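Local atomic coordinates of actinorhodin polyketide putative beta-ketoacyl synthase 2 (Streptomyces coelicolor A3, PDB entry 1TQY), a protein that probably serves as the chain length factor that partners a ketosynthase subunit in building the polyketide backbone of the antibiotic actinorhodin. Residues Gly116-Phe124 / Ala198-Ser206. Numbering follows the deposited sequence.
Sequences GFDFTHREF and ALDPWGWVS
D200 OD1 is gripped by two donors: H121 ND1 at 2.8 Å, from across the contact, and G203 N at 3.0 Å, from its own helix. They arrive from opposite faces of the carboxylate plane. D200 sits at the N-cap of helix 201-208, and its OD1 takes the nearly straight capping bond from G203 N; the imidazole bond is more bent (136°), on the anti side of OD1.

Next to this bond the contact is aromatic. W202 CB lies over one face of the H121 ring, 3.8 Å from its centroid, a CH-pi contact. With its CG anti to the backbone N (chi1 -166°), W202 extends its indole across helix 117-129. F117 CZ meets one indole face, 3.4 Å from W202 CE3. The edge of the W202 six-membered ring is directed at the face of F124, planes 85° apart, with W202 CZ3 3.6 Å from F124 CD2. An aromatic side chain of the partner protein's chain stacks on H121, and others meet W202 and F124.

A water donates to both D118 OD1 (2.9 Å) and L199 O. One carboxylate thus both caps a helix and helps orient the imidazole beside an aromatic cluster shared with the subunit interface, and the helix N-terminus would tend to stabilise its negative charge.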
loop_
_atom_site.group_PDB
_atom_site.type_symbol
_atom_site.label_atom_id
_atom_site.label_comp_id
_atom_site.label_asym_id
_atom_site.label_seq_id
_atom_site.Cartn_x
_atom_site.Cartn_y
_atom_site.Cartn_z
ATOM N N GLY B 116 -11.906 -1.729 2.990
ATOM C CA GLY B 116 -13.279 -1.687 3.457
ATOM C C GLY B 116 -14.060 -2.860 2.917
ATOM O O GLY B 116 -14.952 -2.681 2.100
ATOM N N PHE B 117 -13.743 -4.066 3.387
ATOM C CA PHE B 117 -14.402 -5.260 2.886
ATOM C C PHE B 117 -15.906 -5.394 3.184
ATOM O O PHE B 117 -16.648 -5.817 2.306
ATOM C CB PHE B 117 -13.656 -6.513 3.350
ATOM C CG PHE B 117 -13.732 -7.647 2.364
ATOM C CD1 PHE B 117 -13.065 -7.567 1.148
ATOM C CD2 PHE B 117 -14.530 -8.756 2.616
ATOM C CE1 PHE B 117 -13.192 -8.569 0.193
ATOM C CE2 PHE B 117 -14.663 -9.765 1.661
ATOM C CZ PHE B 117 -13.994 -9.667 0.447
ATOM N N ASP B 118 -16.356 -5.055 4.394
ATOM C CA ASP B 118 -17.777 -5.144 4.700
ATOM C C ASP B 118 -18.513 -4.277 3.679
ATOM O O ASP B 118 -19.503 -4.692 3.079
ATOM C CB ASP B 118 -18.086 -4.628 6.107
ATOM C CG ASP B 118 -19.589 -4.611 6.402
ATOM O OD1 ASP B 118 -20.155 -5.665 6.751
ATOM O OD2 ASP B 118 -20.198 -3.541 6.275
ATOM N N PHE B 119 -18.007 -3.068 3.476
ATOM C CA PHE B 119 -18.615 -2.149 2.535
ATOM C C PHE B 119 -18.627 -2.711 1.119
ATOM O O PHE B 119 -19.662 -2.715 0.458
ATOM C CB PHE B 119 -17.886 -0.795 2.549
ATOM C CG PHE B 119 -18.657 0.318 1.883
ATOM C CD1 PHE B 119 -18.785 0.370 0.497
ATOM C CD2 PHE B 119 -19.293 1.290 2.652
ATOM C CE1 PHE B 119 -19.538 1.367 -0.118
ATOM C CE2 PHE B 119 -20.050 2.292 2.045
ATOM C CZ PHE B 119 -20.172 2.329 0.656
ATOM N N THR B 120 -17.490 -3.205 0.643
ATOM C CA THR B 120 -17.465 -3.714 -0.725
ATOM C C THR B 120 -18.324 -4.966 -0.932
ATOM O O THR B 120 -18.873 -5.164 -2.016
ATOM C CB THR B 120 -16.000 -3.966 -1.214
ATOM O OG1 THR B 120 -15.990 -4.034 -2.639
ATOM C CG2 THR B 120 -15.446 -5.284 -0.675
ATOM N N HIS B 121 -18.439 -5.809 0.095
ATOM C CA HIS B 121 -19.256 -7.019 -0.021
ATOM C C HIS B 121 -20.707 -6.612 -0.302
ATOM O O HIS B 121 -21.356 -7.145 -1.208
ATOM C CB HIS B 121 -19.184 -7.842 1.266
ATOM C CG HIS B 121 -19.951 -9.132 1.218
ATOM N ND1 HIS B 121 -20.106 -9.939 2.325
ATOM C CD2 HIS B 121 -20.628 -9.740 0.213
ATOM C CE1 HIS B 121 -20.847 -10.986 2.004
ATOM N NE2 HIS B 121 -21.177 -10.889 0.731
ATOM N N ARG B 122 -21.213 -5.654 0.463
ATOM C CA ARG B 122 -22.586 -5.190 0.260
ATOM C C ARG B 122 -22.750 -4.605 -1.144
ATOM O O ARG B 122 -23.804 -4.758 -1.770
ATOM C CB ARG B 122 -22.960 -4.138 1.317
ATOM C CG ARG B 122 -22.810 -4.636 2.744
ATOM C CD ARG B 122 -22.924 -3.529 3.761
ATOM N NE ARG B 122 -22.670 -4.044 5.100
ATOM C CZ ARG B 122 -23.449 -4.925 5.721
ATOM N NH1 ARG B 122 -24.540 -5.380 5.125
ATOM N NH2 ARG B 122 -23.125 -5.371 6.926
ATOM N N GLU B 123 -21.718 -3.941 -1.657
ATOM C CA GLU B 123 -21.825 -3.358 -2.998
ATOM C C GLU B 123 -21.814 -4.448 -4.061
ATOM O O GLU B 123 -22.455 -4.314 -5.108
ATOM C CB GLU B 123 -20.703 -2.336 -3.244
ATOM C CG GLU B 123 -20.831 -1.046 -2.420
ATOM C CD GLU B 123 -22.219 -0.400 -2.517
ATOM O OE1 GLU B 123 -22.802 -0.389 -3.627
ATOM O OE2 GLU B 123 -22.712 0.114 -1.480
ATOM N N PHE B 124 -21.090 -5.531 -3.794
ATOM C CA PHE B 124 -21.037 -6.662 -4.734
ATOM C C PHE B 124 -22.410 -7.323 -4.778
ATOM O O PHE B 124 -22.883 -7.737 -5.839
ATOM C CB PHE B 124 -20.015 -7.704 -4.268
ATOM C CG PHE B 124 -18.669 -7.567 -4.904
ATOM C CD1 PHE B 124 -18.465 -7.987 -6.214
ATOM C CD2 PHE B 124 -17.597 -7.063 -4.183
ATOM C CE1 PHE B 124 -17.205 -7.919 -6.801
ATOM C CE2 PHE B 124 -16.322 -6.985 -4.756
ATOM C CZ PHE B 124 -16.126 -7.417 -6.068
ATOM N N ALA B 198 -12.714 -7.409 9.160
ATOM C CA ALA B 198 -13.256 -8.211 8.080
ATOM C C ALA B 198 -14.241 -9.195 8.693
ATOM O O ALA B 198 -14.135 -10.407 8.496
ATOM C CB ALA B 198 -12.147 -8.947 7.371
ATOM N N LEU B 199 -15.203 -8.648 9.430
ATOM C CA LEU B 199 -16.199 -9.441 10.120
ATOM C C LEU B 199 -17.551 -9.544 9.434
ATOM O O LEU B 199 -18.591 -9.352 10.058
ATOM C CB LEU B 199 -16.373 -8.916 11.547
ATOM C CG LEU B 199 -15.107 -9.021 12.384
ATOM C CD1 LEU B 199 -15.374 -8.509 13.788
ATOM C CD2 LEU B 199 -14.652 -10.487 12.426
ATOM N N ASP B 200 -17.526 -9.835 8.143
ATOM C CA ASP B 200 -18.741 -10.023 7.372
ATOM C C ASP B 200 -18.586 -11.465 6.910
ATOM O O ASP B 200 -17.491 -12.019 6.987
ATOM C CB ASP B 200 -18.776 -9.101 6.160
ATOM C CG ASP B 200 -17.700 -9.433 5.164
ATOM O OD1 ASP B 200 -18.007 -10.029 4.107
ATOM O OD2 ASP B 200 -16.527 -9.105 5.447
ATOM N N PRO B 201 -19.665 -12.089 6.419
ATOM C CA PRO B 201 -19.550 -13.480 5.970
ATOM C C PRO B 201 -18.418 -13.761 4.968
ATOM O O PRO B 201 -17.690 -14.735 5.127
ATOM C CB PRO B 201 -20.924 -13.761 5.381
ATOM C CG PRO B 201 -21.834 -12.848 6.175
ATOM C CD PRO B 201 -21.041 -11.582 6.233
ATOM N N TRP B 202 -18.273 -12.925 3.940
ATOM C CA TRP B 202 -17.232 -13.144 2.931
ATOM C C TRP B 202 -15.842 -12.943 3.524
ATOM O O TRP B 202 -14.952 -13.786 3.348
ATOM C CB TRP B 202 -17.445 -12.208 1.733
ATOM C CG TRP B 202 -16.632 -12.568 0.494
ATOM C CD1 TRP B 202 -15.917 -13.721 0.269
ATOM C CD2 TRP B 202 -16.470 -11.760 -0.680
ATOM N NE1 TRP B 202 -15.322 -13.672 -0.973
ATOM C CE2 TRP B 202 -15.641 -12.481 -1.575
ATOM C CE3 TRP B 202 -16.944 -10.493 -1.063
ATOM C CZ2 TRP B 202 -15.275 -11.978 -2.834
ATOM C CZ3 TRP B 202 -16.574 -9.992 -2.327
ATOM C CH2 TRP B 202 -15.748 -10.740 -3.188
ATOM N N GLY B 203 -15.660 -11.833 4.239
ATOM C CA GLY B 203 -14.374 -11.574 4.867
ATOM C C GLY B 203 -14.007 -12.713 5.813
ATOM O O GLY B 203 -12.844 -13.094 5.927
ATOM N N TRP B 204 -15.012 -13.273 6.476
ATOM C CA TRP B 204 -14.806 -14.364 7.425
ATOM C C TRP B 204 -14.322 -15.647 6.740
ATOM O O TRP B 204 -13.321 -16.263 7.140
ATOM C CB TRP B 204 -16.113 -14.655 8.164
ATOM C CG TRP B 204 -15.935 -15.591 9.323
ATOM C CD1 TRP B 204 -16.436 -16.856 9.446
ATOM C CD2 TRP B 204 -15.152 -15.348 10.497
ATOM N NE1 TRP B 204 -16.007 -17.420 10.629
ATOM C CE2 TRP B 204 -15.218 -16.516 11.293
ATOM C CE3 TRP B 204 -14.399 -14.256 10.955
ATOM C CZ2 TRP B 204 -14.559 -16.627 12.520
ATOM C CZ3 TRP B 204 -13.743 -14.368 12.180
ATOM C CH2 TRP B 204 -13.831 -15.550 12.945
ATOM N N VAL B 205 -15.052 -16.034 5.705
ATOM C CA VAL B 205 -14.765 -17.220 4.926
ATOM C C VAL B 205 -13.393 -17.057 4.259
ATOM O O VAL B 205 -12.633 -18.017 4.137
ATOM C CB VAL B 205 -15.967 -17.424 3.914
ATOM C CG1 VAL B 205 -15.513 -17.463 2.475
ATOM C CG2 VAL B 205 -16.755 -18.648 4.298
ATOM N N SER B 206 -13.075 -15.824 3.864
ATOM C CA SER B 206 -11.796 -15.514 3.226
ATOM C C SER B 206 -10.654 -15.777 4.217
ATOM O O SER B 206 -9.638 -16.386 3.870
ATOM C CB SER B 206 -11.784 -14.045 2.765
ATOM O OG SER B 206 -12.665 -13.856 1.654
HETATM O O HOH W 1 -20.629 -7.670 8.738
#